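Local coordinates for putative lipoprotein (Bacteroides fragilis, PDB 3NQI), which is of unknown function but, as a putative lipoprotein of a Bacteroides species, is probably anchored to a membrane by a lipid and may bind lipids, at residues Thr164-Tyr169 / Ala213-Val218; Asn122-Pro127 / Tyr194-Ile199; Pro116-Glu121 / Ile240-Ala245; Ile85-Val90 / Val153-Asp158. All coordinates share one frame; numbering follows the deposited sequence.

Interaction 1. Residues Thr164-Tyr169 / Ala213-Val218; sequences TILKLY and AKITIV. With CD (cadmium ion), chain E.
Leu166 and Leu168 alternate donor and acceptor with Lys214, Thr216 and Val218 in a regular parallel pairing of strands 165-169 and 214-218. Leu166 N gives its proton to Lys214 O at 2.9 Å with an N-H...O angle of 169°, and Thr216 N returns one to Leu166 O; Leu168 N to Thr216 O and Val218 N to Leu168 O repeat the pattern. At the leading end Thr164 O takes Ala213 N at 2.8 Å, plus a weak second bond from Lys214 N.

Apolar contacts divide between two faces. On the face of Leu166, Leu168, Ile215 and Ile217, Leu168 CD1 reaches Ile215 CG2 at 3.8 Å and Ile217 CD1 at 4.0 Å, while Leu152, Cys154 and helix 197-207 pack against the leucines. On the face of Ile165, Lys167, Lys214 and Thr216, the extended Lys214 chain runs alongside Ile165, with Ile165 CD1 3.6 Å from Lys214 CE; the amine beyond is tied by a salt bridge to Glu239. Thr216 CG2 meets Ile165 CG2, and OG1 faces Lys167 CB. Val218 sets CB over one face of the Tyr169 ring, 4.2 Å from the centroid, and with CG2 anti to its carbonyl carbon turns that methyl onto Lys167 CG.

Metal binding uses a carbonyl that points out of the pair: Ile165 O coordinates a cadmium ion at 2.3 Å, beside three waters and Asp163. One of these waters also accepts a bond from Lys167 N, so the metal's shell is fastened to the strand at two points. This is a parallel strand pair in mixed beta structure, with a cadmium site, completed by Asp163, at the start of strand 165-174.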
loop_
_atom_site.group_PDB
_atom_site.type_symbol
_atom_site.label_atom_id
_atom_site.label_comp_id
_atom_site.label_asym_id
_atom_site.label_seq_id
_atom_site.Cartn_x
_atom_site.Cartn_y
_atom_site.Cartn_z
ATOM N N THR A 164 -11.483 13.287 15.517
ATOM C CA THR A 164 -10.594 12.199 15.959
ATOM C C THR A 164 -10.370 11.082 14.894
ATOM O O THR A 164 -9.701 10.094 15.168
ATOM C CB THR A 164 -11.120 11.525 17.235
ATOM O OG1 THR A 164 -12.410 10.958 16.975
ATOM C CG2 THR A 164 -11.230 12.540 18.384
ATOM N N ILE A 165 -10.981 11.216 13.715
ATOM C CA ILE A 165 -10.944 10.179 12.677
ATOM C C ILE A 165 -10.332 10.780 11.456
ATOM O O ILE A 165 -10.768 11.825 11.019
ATOM C CB ILE A 165 -12.361 9.645 12.346
ATOM C CG1 ILE A 165 -12.973 8.992 13.591
ATOM C CG2 ILE A 165 -12.306 8.624 11.172
ATOM C CD1 ILE A 165 -14.405 8.458 13.333
ATOM N N LEU A 166 -9.293 10.159 10.912
ATOM C CA LEU A 166 -8.695 10.647 9.660
ATOM C C LEU A 166 -9.211 9.780 8.518
ATOM O O LEU A 166 -8.904 8.613 8.450
ATOM C CB LEU A 166 -7.182 10.545 9.716
ATOM C CG LEU A 166 -6.353 10.875 8.480
ATOM C CD1 LEU A 166 -6.697 12.300 8.012
ATOM C CD2 LEU A 166 -4.877 10.773 8.793
ATOM N N LYS A 167 -9.957 10.370 7.599
ATOM C CA LYS A 167 -10.618 9.619 6.533
ATOM C C LYS A 167 -9.832 9.807 5.240
ATOM O O LYS A 167 -9.555 10.964 4.799
ATOM C CB LYS A 167 -12.060 10.085 6.361
ATOM C CG LYS A 167 -12.804 9.373 5.187
ATOM C CD LYS A 167 -14.355 9.442 5.233
ATOM C CE LYS A 167 -14.925 10.683 5.890
ATOM N NZ LYS A 167 -16.397 10.588 5.991
ATOM N N LEU A 168 -9.447 8.694 4.637
ATOM C CA LEU A 168 -8.706 8.706 3.371
ATOM C C LEU A 168 -9.477 7.962 2.259
ATOM O O LEU A 168 -9.985 6.877 2.483
ATOM C CB LEU A 168 -7.342 8.089 3.554
ATOM C CG LEU A 168 -6.457 8.697 4.659
ATOM C CD1 LEU A 168 -5.137 7.859 4.739
ATOM C CD2 LEU A 168 -6.219 10.176 4.392
ATOM N N TYR A 169 -9.585 8.560 1.081
ATOM C CA TYR A 169 -10.251 7.903 -0.039
ATOM C C TYR A 169 -9.221 7.177 -0.906
ATOM O O TYR A 169 -8.223 7.762 -1.251
ATOM C CB TYR A 169 -11.013 8.921 -0.880
ATOM C CG TYR A 169 -12.257 9.363 -0.184
ATOM C CD1 TYR A 169 -12.213 10.299 0.840
ATOM C CD2 TYR A 169 -13.509 8.802 -0.527
ATOM C CE1 TYR A 169 -13.367 10.665 1.490
ATOM C CE2 TYR A 169 -14.656 9.163 0.130
ATOM C CZ TYR A 169 -14.575 10.091 1.137
ATOM O OH TYR A 169 -15.721 10.488 1.784
ATOM N N ALA A 213 -7.528 9.004 16.525
ATOM C CA ALA A 213 -7.791 7.689 17.161
ATOM C C ALA A 213 -7.785 6.599 16.067
ATOM O O ALA A 213 -7.333 5.488 16.294
ATOM C CB ALA A 213 -9.156 7.693 17.872
ATOM N N LYS A 214 -8.286 6.917 14.879
ATOM C CA LYS A 214 -8.318 5.907 13.803
ATOM C C LYS A 214 -8.217 6.541 12.438
ATOM O O LYS A 214 -8.539 7.738 12.243
ATOM C CB LYS A 214 -9.534 4.944 13.976
ATOM C CG LYS A 214 -10.865 5.501 13.632
ATOM C CD LYS A 214 -11.981 4.418 13.734
ATOM C CE LYS A 214 -13.349 5.049 13.517
ATOM N NZ LYS A 214 -14.458 4.184 13.916
ATOM N N ILE A 215 -7.700 5.757 11.508
ATOM C CA ILE A 215 -7.643 6.129 10.099
ATOM C C ILE A 215 -8.654 5.241 9.379
ATOM O O ILE A 215 -8.761 4.023 9.647
ATOM C CB ILE A 215 -6.249 5.926 9.488
ATOM C CG1 ILE A 215 -5.195 6.730 10.292
ATOM C CG2 ILE A 215 -6.290 6.265 7.956
ATOM C CD1 ILE A 215 -3.686 6.432 9.956
ATOM N N THR A 216 -9.474 5.843 8.529
ATOM C CA THR A 216 -10.426 5.041 7.790
ATOM C C THR A 216 -10.073 5.136 6.318
ATOM O O THR A 216 -9.642 6.190 5.806
ATOM C CB THR A 216 -11.924 5.429 8.042
ATOM O OG1 THR A 216 -12.121 6.786 7.647
ATOM C CG2 THR A 216 -12.304 5.213 9.496
ATOM N N ILE A 217 -10.227 4.013 5.645
ATOM C CA ILE A 217 -9.895 3.930 4.208
ATOM C C ILE A 217 -11.203 3.612 3.478
ATOM O O ILE A 217 -11.836 2.602 3.716
ATOM C CB ILE A 217 -8.878 2.821 3.922
ATOM C CG1 ILE A 217 -7.589 2.970 4.791
ATOM C CG2 ILE A 217 -8.557 2.735 2.402
ATOM C CD1 ILE A 217 -6.748 4.151 4.544
ATOM N N VAL A 218 -11.586 4.482 2.569
ATOM C CA VAL A 218 -12.841 4.374 1.864
ATOM C C VAL A 218 -12.550 3.847 0.427
ATOM O O VAL A 218 -11.904 4.561 -0.370
ATOM C CB VAL A 218 -13.570 5.741 1.763
ATOM C CG1 VAL A 218 -14.980 5.517 1.112
ATOM C CG2 VAL A 218 -13.768 6.417 3.155
HETATM CD CD CD E . -12.334 13.040 9.857
HETATM O O HOH W 1 -10.709 13.160 7.663
HETATM O O HOH W 2 -14.315 11.279 9.658
HETATM O O HOH W 3 -10.498 14.588 9.926
#

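Interaction 2. Residues Asn122-Pro127 / Tyr194-Ile199; sequences NTIVLP and YEISQI
Asn122 O is gripped by the backbone of the strand-to-helix junction: Ile196 N donates to it at 2.8 Å, with an N-H...O angle of 171°, and Glu195 CA adds a CA-H...O contact. Two further bonds, Tyr194 N to Ile124 O and Ile124 N to Tyr194 O, form the hydrogen-bonded antiparallel pair next to it, with Thr123 and Glu195 as the adjoining non-hydrogen-bonded pair.

Beyond the strand, polar side chains gather at the first turn of helix 197-207. The bend of Glu195 at chi2 (-68°) lays its carboxylate alongside the Asn122 side chain, the two pointing the same way; the carboxylate and amide planes lie 24° apart. Glu195 OE1 accepts Ser197 N at 2.9 Å, from above the carboxylate plane.

The apolar side is carried by Ile124, Leu126, Tyr194 and Ile196. Ile124 and Ile196 cross at about a right angle, CG2 to CD1 4.1 Å. Leu126 CD2 comes to 3.9 Å from Tyr194 CE1, while Ile124 O lies at the edge of that ring, in its plane. The buried phenol oxygen is satisfied by Phe150 O, and Leu152 packs against both Ile124 and Tyr194. Three backbone hydrogen bonds thus hold the end of strand 186-195 against strand 123-132, the carboxylate that meets Ser197 N would probably be favoured by the helix dipole, and the tyrosine is held at both ring and hydroxyl within the core.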
loop_
_atom_site.group_PDB
_atom_site.type_symbol
_atom_site.label_atom_id
_atom_site.label_comp_id
_atom_site.label_asym_id
_atom_site.label_seq_id
_atom_site.Cartn_x
_atom_site.Cartn_y
_atom_site.Cartn_z
ATOM N N ASN A 122 4.474 6.412 10.814
ATOM C CA ASN A 122 4.468 7.198 9.542
ATOM C C ASN A 122 3.918 6.500 8.294
ATOM O O ASN A 122 3.844 7.112 7.214
ATOM C CB ASN A 122 5.919 7.539 9.213
ATOM C CG ASN A 122 6.577 8.438 10.288
ATOM O OD1 ASN A 122 6.121 9.541 10.549
ATOM N ND2 ASN A 122 7.644 7.948 10.894
ATOM N N THR A 123 3.656 5.198 8.399
ATOM C CA THR A 123 3.339 4.380 7.229
ATOM C C THR A 123 2.174 3.440 7.459
ATOM O O THR A 123 2.134 2.692 8.439
ATOM C CB THR A 123 4.559 3.517 6.747
ATOM O OG1 THR A 123 5.680 4.365 6.517
ATOM C CG2 THR A 123 4.234 2.711 5.416
ATOM N N ILE A 124 1.253 3.427 6.506
ATOM C CA ILE A 124 0.228 2.408 6.520
ATOM C C ILE A 124 0.273 1.619 5.188
ATOM O O ILE A 124 0.852 2.081 4.200
ATOM C CB ILE A 124 -1.180 2.979 6.751
ATOM C CG1 ILE A 124 -1.507 3.966 5.652
ATOM C CG2 ILE A 124 -1.306 3.626 8.203
ATOM C CD1 ILE A 124 -3.002 4.431 5.632
ATOM N N VAL A 125 -0.303 0.412 5.249
ATOM C CA VAL A 125 -0.221 -0.534 4.162
ATOM C C VAL A 125 -1.596 -1.039 3.740
ATOM O O VAL A 125 -2.382 -1.457 4.586
ATOM C CB VAL A 125 0.708 -1.700 4.474
ATOM C CG1 VAL A 125 0.780 -2.672 3.217
ATOM C CG2 VAL A 125 2.122 -1.162 4.791
ATOM N N LEU A 126 -1.871 -0.949 2.432
ATOM C CA LEU A 126 -3.092 -1.548 1.846
ATOM C C LEU A 126 -2.791 -2.840 1.106
ATOM O O LEU A 126 -2.039 -2.846 0.173
ATOM C CB LEU A 126 -3.805 -0.551 0.927
ATOM C CG LEU A 126 -4.693 0.545 1.526
ATOM C CD1 LEU A 126 -4.063 1.231 2.643
ATOM C CD2 LEU A 126 -5.140 1.531 0.329
ATOM N N PRO A 127 -3.369 -3.987 1.551
ATOM C CA PRO A 127 -3.379 -5.140 0.646
ATOM C C PRO A 127 -4.408 -4.912 -0.444
ATOM O O PRO A 127 -5.542 -4.582 -0.089
ATOM C CB PRO A 127 -3.813 -6.288 1.547
ATOM C CG PRO A 127 -4.027 -5.705 2.891
ATOM C CD PRO A 127 -4.183 -4.252 2.756
ATOM N N TYR A 194 2.128 3.494 2.041
ATOM C CA TYR A 194 1.868 4.942 2.001
ATOM C C TYR A 194 2.519 5.665 3.156
ATOM O O TYR A 194 2.178 5.450 4.337
ATOM C CB TYR A 194 0.365 5.273 2.059
ATOM C CG TYR A 194 -0.400 4.670 0.920
ATOM C CD1 TYR A 194 -0.843 3.358 0.965
ATOM C CD2 TYR A 194 -0.610 5.377 -0.217
ATOM C CE1 TYR A 194 -1.483 2.773 -0.119
ATOM C CE2 TYR A 194 -1.292 4.822 -1.314
ATOM C CZ TYR A 194 -1.716 3.555 -1.270
ATOM O OH TYR A 194 -2.339 3.015 -2.372
ATOM N N GLU A 195 3.433 6.568 2.808
ATOM C CA GLU A 195 4.005 7.463 3.819
ATOM C C GLU A 195 2.998 8.580 4.071
ATOM O O GLU A 195 2.711 9.384 3.187
ATOM C CB GLU A 195 5.367 8.048 3.315
ATOM C CG GLU A 195 6.369 8.372 4.420
ATOM C CD GLU A 195 5.954 9.542 5.323
ATOM O OE1 GLU A 195 5.192 10.428 4.871
ATOM O OE2 GLU A 195 6.445 9.620 6.457
ATOM N N ILE A 196 2.488 8.679 5.282
ATOM C CA ILE A 196 1.378 9.563 5.584
ATOM C C ILE A 196 1.739 10.733 6.552
ATOM O O ILE A 196 0.853 11.417 7.002
ATOM C CB ILE A 196 0.174 8.819 6.100
ATOM C CG1 ILE A 196 0.524 8.029 7.369
ATOM C CG2 ILE A 196 -0.414 7.888 4.981
ATOM C CD1 ILE A 196 -0.723 7.689 8.180
ATOM N N SER A 197 3.032 11.010 6.766
ATOM C CA SER A 197 3.423 12.064 7.697
ATOM C C SER A 197 2.894 13.421 7.264
ATOM O O SER A 197 2.452 14.222 8.094
ATOM C CB SER A 197 4.937 12.116 7.860
ATOM O OG SER A 197 5.380 10.924 8.465
ATOM N N GLN A 198 2.897 13.669 5.985
ATOM C CA GLN A 198 2.398 14.969 5.503
ATOM C C GLN A 198 0.890 15.066 5.727
ATOM O O GLN A 198 0.408 16.102 6.171
ATOM C CB GLN A 198 2.747 15.221 4.048
ATOM C CG GLN A 198 4.254 15.511 3.830
ATOM C CD GLN A 198 4.622 15.784 2.382
ATOM O OE1 GLN A 198 3.826 15.554 1.484
ATOM N NE2 GLN A 198 5.838 16.301 2.158
ATOM N N ILE A 199 0.190 13.944 5.553
ATOM C CA ILE A 199 -1.253 13.893 5.755
ATOM C C ILE A 199 -1.564 14.134 7.232
ATOM O O ILE A 199 -2.441 14.934 7.572
ATOM C CB ILE A 199 -1.878 12.547 5.362
ATOM C CG1 ILE A 199 -1.490 12.103 3.946
ATOM C CG2 ILE A 199 -3.369 12.653 5.477
ATOM C CD1 ILE A 199 -1.480 13.189 2.940
#

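Interaction 3. Residues Pro116-Glu121 / Ile240-Ala245; sequences PFQFSE and IEYKTA. With CD (cadmium ion), chain H.
Gln118 and Tyr242 cross at about a right angle, yet their flat groups are nearly parallel, amide and ring planes being 20° apart, with NE2 3.3 Å from Tyr242 CE1. An extended chain, CG anti to the backbone N (chi1 -172°), carries the Gln118 amide across to the backbone of Lys243. There OE1 accepts Lys243 N at 2.8 Å and NE2 donates to Lys243 O, also at 2.8 Å and on a lone pair of that carbonyl. NE2 gives its other proton to Ser120 O, so three bonds fix the amide flip; a water joins OE1 to Glu241 O.

The tyrosine reaches past this amide to Glu121 O, which lies at its ring edge, in plane: Tyr242 OH donates to Glu121 O at 2.6 Å, on a lone pair. Glu121, also extended, runs crosswise to Thr244, whose CB is 3.5 Å from OE2. Ala245 N meets the same OE2 at 2.8 Å, nearly along its C-O axis. Both oxygens chelate a cadmium ion, OE1 at 2.4 Å. At the other end Ile240 packs CD1 against Pro116 CB.

A side-chain amide thus mimics a strand partner, pinning the C-terminal tail beside strand 117-120, and a surface cadmium site formed with Glu246 clasps the tail's end.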
loop_
_atom_site.group_PDB
_atom_site.type_symbol
_atom_site.label_atom_id
_atom_site.label_comp_id
_atom_site.label_asym_id
_atom_site.label_seq_id
_atom_site.Cartn_x
_atom_site.Cartn_y
_atom_site.Cartn_z
ATOM N N PRO A 116 -6.187 -3.492 5.514
ATOM C CA PRO A 116 -5.298 -2.338 5.668
ATOM C C PRO A 116 -4.793 -2.227 7.093
ATOM O O PRO A 116 -5.563 -2.453 8.035
ATOM C CB PRO A 116 -6.213 -1.156 5.344
ATOM C CG PRO A 116 -7.158 -1.785 4.304
ATOM C CD PRO A 116 -7.456 -3.107 4.879
ATOM N N PHE A 117 -3.507 -1.931 7.242
ATOM C CA PHE A 117 -2.861 -1.974 8.545
ATOM C C PHE A 117 -1.783 -0.928 8.729
ATOM O O PHE A 117 -1.333 -0.326 7.774
ATOM C CB PHE A 117 -2.325 -3.365 8.855
ATOM C CG PHE A 117 -1.140 -3.791 8.007
ATOM C CD1 PHE A 117 -1.327 -4.513 6.841
ATOM C CD2 PHE A 117 0.157 -3.528 8.424
ATOM C CE1 PHE A 117 -0.232 -4.907 6.075
ATOM C CE2 PHE A 117 1.249 -3.936 7.679
ATOM C CZ PHE A 117 1.066 -4.634 6.517
ATOM N N GLN A 118 -1.369 -0.731 9.976
ATOM C CA GLN A 118 -0.371 0.235 10.316
ATOM C C GLN A 118 0.982 -0.427 10.350
ATOM O O GLN A 118 1.176 -1.413 11.047
ATOM C CB GLN A 118 -0.693 0.879 11.675
ATOM C CG GLN A 118 0.248 2.053 11.983
ATOM C CD GLN A 118 0.055 2.714 13.328
ATOM O OE1 GLN A 118 -0.788 2.291 14.132
ATOM N NE2 GLN A 118 0.876 3.757 13.598
ATOM N N PHE A 119 1.932 0.087 9.607
ATOM C CA PHE A 119 3.306 -0.455 9.661
ATOM C C PHE A 119 4.143 0.238 10.763
ATOM O O PHE A 119 4.849 -0.412 11.568
ATOM C CB PHE A 119 3.991 -0.291 8.300
ATOM C CG PHE A 119 5.406 -0.741 8.295
ATOM C CD1 PHE A 119 5.692 -2.103 8.196
ATOM C CD2 PHE A 119 6.455 0.168 8.454
ATOM C CE1 PHE A 119 7.007 -2.553 8.246
ATOM C CE2 PHE A 119 7.771 -0.271 8.504
ATOM C CZ PHE A 119 8.042 -1.662 8.371
ATOM N N SER A 120 4.084 1.555 10.765
ATOM C CA SER A 120 4.831 2.390 11.731
ATOM C C SER A 120 3.992 3.663 11.982
ATOM O O SER A 120 2.895 3.793 11.474
ATOM C CB SER A 120 6.181 2.800 11.171
ATOM O OG SER A 120 5.953 3.723 10.119
ATOM N N GLU A 121 4.502 4.594 12.778
ATOM C CA GLU A 121 3.776 5.820 13.040
ATOM C C GLU A 121 3.591 6.615 11.778
ATOM O O GLU A 121 2.639 7.369 11.686
ATOM C CB GLU A 121 4.503 6.657 14.084
ATOM C CG GLU A 121 4.382 6.023 15.469
ATOM C CD GLU A 121 5.095 6.853 16.521
ATOM O OE1 GLU A 121 5.570 7.951 16.144
ATOM O OE2 GLU A 121 5.171 6.394 17.683
ATOM N N ILE A 240 -8.326 1.424 10.554
ATOM C CA ILE A 240 -7.004 1.207 11.178
ATOM C C ILE A 240 -6.895 1.929 12.535
ATOM O O ILE A 240 -6.918 3.161 12.604
ATOM C CB ILE A 240 -5.898 1.711 10.230
ATOM C CG1 ILE A 240 -5.995 1.032 8.862
ATOM C CG2 ILE A 240 -4.469 1.502 10.865
ATOM C CD1 ILE A 240 -5.083 1.704 7.754
ATOM N N GLU A 241 -6.803 1.193 13.622
ATOM C CA GLU A 241 -6.609 1.839 14.919
ATOM C C GLU A 241 -5.177 2.440 14.940
ATOM O O GLU A 241 -4.216 1.751 14.651
ATOM C CB GLU A 241 -6.887 0.848 16.064
ATOM C CG GLU A 241 -8.316 0.212 16.033
ATOM C CD GLU A 241 -9.497 1.231 16.066
ATOM O OE1 GLU A 241 -9.407 2.241 16.809
ATOM O OE2 GLU A 241 -10.518 1.005 15.344
ATOM N N TYR A 242 -5.059 3.759 15.104
ATOM C CA TYR A 242 -3.763 4.418 14.948
ATOM C C TYR A 242 -2.986 4.401 16.264
ATOM O O TYR A 242 -3.443 4.956 17.257
ATOM C CB TYR A 242 -3.911 5.833 14.397
ATOM C CG TYR A 242 -2.578 6.513 14.149
ATOM C CD1 TYR A 242 -1.714 6.066 13.154
ATOM C CD2 TYR A 242 -2.140 7.541 14.965
ATOM C CE1 TYR A 242 -0.481 6.678 12.943
ATOM C CE2 TYR A 242 -0.909 8.152 14.764
ATOM C CZ TYR A 242 -0.077 7.708 13.765
ATOM O OH TYR A 242 1.156 8.313 13.574
ATOM N N LYS A 243 -1.828 3.753 16.269
ATOM C CA LYS A 243 -1.021 3.596 17.473
ATOM C C LYS A 243 0.282 4.350 17.416
ATOM O O LYS A 243 0.851 4.561 16.324
ATOM C CB LYS A 243 -0.761 2.116 17.709
ATOM C CG LYS A 243 -2.068 1.350 17.860
ATOM C CD LYS A 243 -1.941 0.076 18.654
ATOM C CE LYS A 243 -3.298 -0.643 18.728
ATOM N NZ LYS A 243 -3.183 -1.952 19.464
ATOM N N THR A 244 0.725 4.835 18.574
ATOM C CA THR A 244 2.035 5.499 18.679
ATOM C C THR A 244 2.739 5.017 19.913
ATOM O O THR A 244 2.095 4.523 20.839
ATOM C CB THR A 244 1.909 7.059 18.742
ATOM O OG1 THR A 244 1.204 7.440 19.921
ATOM C CG2 THR A 244 1.150 7.569 17.530
ATOM N N ALA A 245 4.058 5.152 19.954
ATOM C CA ALA A 245 4.781 4.896 21.220
ATOM C C ALA A 245 4.384 5.883 22.352
ATOM O O ALA A 245 4.448 5.517 23.516
ATOM C CB ALA A 245 6.337 4.868 20.989
HETATM CD CD CD H . 6.745 8.400 18.211
HETATM O O HOH W 4 -2.538 -0.086 14.366
HETATM O O HOH W 5 8.293 6.898 18.590
#

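Interaction 4. Residues Ile85-Val90 / Val153-Asp158; sequences ITTPKV and VCYTDD
Strands 85-87 and 153-155 run parallel at 26° to one another, their axes 4.7 Å apart, joined by Cys154 N to Ile85 O at 2.9 Å and Thr87 N to Cys154 O. The hydrogen bonds go on into the 3-10 segment 156-158, with Thr156 N to Thr87 O and Asp157 N to a lone pair of Pro88 O at 2.9 Å.

Tyr155 is the principal side chain. Val90 CG2 sits over one face of its ring, 4.0 Å from the centroid, while Val153 CG1 lies over the opposite face towards the rim. Thr87 CG2 approaches obliquely, 3.5 Å from Tyr155 CD1; with OG1 anti to the backbone N (chi1 -174°), this methyl faces the ring and the hydroxyl bonds Ser93 O. Asp95 and Arg171 hold the phenol oxygen. Ile85 lies side by side with Val153, CD1 to CG1 3.8 Å.

On the face of Thr86 and Cys154, Thr86 crosses Thr156 of the 3-10 segment, CB to CG2 3.8 Å. Helix 197-207 packs on this face, with Ile199, in the conformer given, against Thr86 and Cys154. Asp157 OD2 passes the aliphatic chain of Lys89 at 3.7 Å from CB, without a salt bridge. Here a parallel pair of strands 78-87 and 148-155 finishes in a 3-10 turn, with an aromatic ring clamped between two valines.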
loop_
_atom_site.group_PDB
_atom_site.type_symbol
_atom_site.label_atom_id
_atom_site.label_comp_id
_atom_site.label_asym_id
_atom_site.label_seq_id
_atom_site.Cartn_x
_atom_site.Cartn_y
_atom_site.Cartn_z
ATOM N N ILE A 85 -1.803 11.876 -0.928
ATOM C CA ILE A 85 -1.870 13.298 -1.113
ATOM C C ILE A 85 -2.955 13.998 -0.256
ATOM O O ILE A 85 -3.889 13.347 0.256
ATOM C CB ILE A 85 -2.066 13.675 -2.585
ATOM C CG1 ILE A 85 -3.396 13.205 -3.098
ATOM C CG2 ILE A 85 -0.919 13.148 -3.517
ATOM C CD1 ILE A 85 -4.098 14.305 -3.807
ATOM N N THR A 86 -2.809 15.323 -0.079
ATOM C CA THR A 86 -3.850 16.132 0.498
ATOM C C THR A 86 -4.267 17.068 -0.600
ATOM O O THR A 86 -3.453 17.477 -1.393
ATOM C CB THR A 86 -3.341 16.995 1.663
ATOM O OG1 THR A 86 -2.201 17.737 1.222
ATOM C CG2 THR A 86 -2.923 16.115 2.833
ATOM N N THR A 87 -5.545 17.345 -0.677
ATOM C CA THR A 87 -6.048 18.379 -1.559
ATOM C C THR A 87 -7.310 18.891 -0.828
ATOM O O THR A 87 -7.844 18.186 -0.005
ATOM C CB THR A 87 -6.342 17.823 -2.946
ATOM O OG1 THR A 87 -6.702 18.896 -3.808
ATOM C CG2 THR A 87 -7.499 16.779 -2.896
ATOM N N PRO A 88 -7.733 20.120 -1.078
ATOM C CA PRO A 88 -8.835 20.635 -0.244
ATOM C C PRO A 88 -10.166 19.927 -0.421
ATOM O O PRO A 88 -10.845 19.683 0.546
ATOM C CB PRO A 88 -8.956 22.091 -0.698
ATOM C CG PRO A 88 -7.629 22.420 -1.226
ATOM C CD PRO A 88 -7.124 21.191 -1.882
ATOM N N LYS A 89 -10.525 19.614 -1.658
ATOM C CA LYS A 89 -11.798 18.965 -1.965
ATOM C C LYS A 89 -11.765 18.262 -3.332
ATOM O O LYS A 89 -10.816 18.419 -4.085
ATOM C CB LYS A 89 -12.900 20.011 -1.951
ATOM C CG LYS A 89 -12.726 21.136 -2.984
ATOM C CD LYS A 89 -13.848 22.202 -2.896
ATOM C CE LYS A 89 -13.635 23.258 -3.954
ATOM N NZ LYS A 89 -14.757 24.223 -3.984
ATOM N N VAL A 90 -12.820 17.536 -3.672
ATOM C CA VAL A 90 -12.863 16.835 -4.953
ATOM C C VAL A 90 -12.762 17.832 -6.110
ATOM O O VAL A 90 -13.408 18.865 -6.091
ATOM C CB VAL A 90 -14.126 15.976 -5.078
ATOM C CG1 VAL A 90 -14.264 15.429 -6.497
ATOM C CG2 VAL A 90 -14.101 14.847 -4.020
ATOM N N VAL A 153 -6.168 9.735 -0.905
ATOM C CA VAL A 153 -6.428 11.173 -0.889
ATOM C C VAL A 153 -7.128 11.568 0.428
ATOM O O VAL A 153 -8.138 10.974 0.835
ATOM C CB VAL A 153 -7.236 11.626 -2.144
ATOM C CG1 VAL A 153 -7.363 13.210 -2.257
ATOM C CG2 VAL A 153 -6.622 11.030 -3.462
ATOM N N CYS A 154 -6.549 12.551 1.088
ATOM C CA CYS A 154 -7.154 13.271 2.209
ATOM C C CYS A 154 -7.703 14.604 1.690
ATOM O O CYS A 154 -6.950 15.461 1.161
ATOM C CB CYS A 154 -6.102 13.546 3.252
ATOM S SG CYS A 154 -6.802 14.338 4.710
ATOM N N TYR A 155 -9.013 14.777 1.781
ATOM C CA TYR A 155 -9.662 16.051 1.398
ATOM C C TYR A 155 -9.675 16.932 2.635
ATOM O O TYR A 155 -10.463 16.745 3.552
ATOM C CB TYR A 155 -11.075 15.859 0.812
ATOM C CG TYR A 155 -11.021 15.031 -0.450
ATOM C CD1 TYR A 155 -10.529 15.567 -1.637
ATOM C CD2 TYR A 155 -11.386 13.709 -0.436
ATOM C CE1 TYR A 155 -10.438 14.802 -2.783
ATOM C CE2 TYR A 155 -11.301 12.928 -1.566
ATOM C CZ TYR A 155 -10.832 13.458 -2.734
ATOM O OH TYR A 155 -10.701 12.662 -3.843
ATOM N N THR A 156 -8.801 17.918 2.659
ATOM C CA THR A 156 -8.594 18.633 3.911
ATOM C C THR A 156 -9.749 19.557 4.346
ATOM O O THR A 156 -9.893 19.806 5.533
ATOM C CB THR A 156 -7.276 19.363 3.873
ATOM O OG1 THR A 156 -7.282 20.262 2.760
ATOM C CG2 THR A 156 -6.152 18.351 3.751
ATOM N N ASP A 157 -10.589 20.019 3.412
ATOM C CA ASP A 157 -11.802 20.777 3.780
ATOM C C ASP A 157 -12.716 19.973 4.693
ATOM O O ASP A 157 -13.477 20.543 5.430
ATOM C CB ASP A 157 -12.638 21.189 2.553
ATOM C CG ASP A 157 -12.024 22.363 1.770
ATOM O OD1 ASP A 157 -11.030 22.976 2.253
ATOM O OD2 ASP A 157 -12.540 22.661 0.666
ATOM N N ASP A 158 -12.646 18.657 4.634
ATOM C CA ASP A 158 -13.519 17.823 5.455
ATOM C C ASP A 158 -13.065 17.667 6.888
ATOM O O ASP A 158 -13.827 17.130 7.726
ATOM C CB ASP A 158 -13.695 16.445 4.819
ATOM C CG ASP A 158 -14.393 16.512 3.453
ATOM O OD1 ASP A 158 -15.006 17.564 3.145
ATOM O OD2 ASP A 158 -14.344 15.517 2.696
#

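From the N terminus, strand 78-87 opens interaction 4 at residues 85-90, and its loop closes at 153-158. Before that closure strands 117-120 and 123-132 open interactions 3 and 2, so both cross interaction 4. Interaction 2 closes at 194-199, after interaction 1 has opened at 164-169; these two cross as well, while interactions 4 and 1 follow in series. Interaction 1 closes at 213-218 and interaction 3 last, at 240-245, enclosing interactions 1 and 2. Strand 165-174 joins interactions 4 and 1, strand 214-221 passes on to interaction 3 through Ile215 and Ile240, and helix 197-207 packs against interactions 1 and 4.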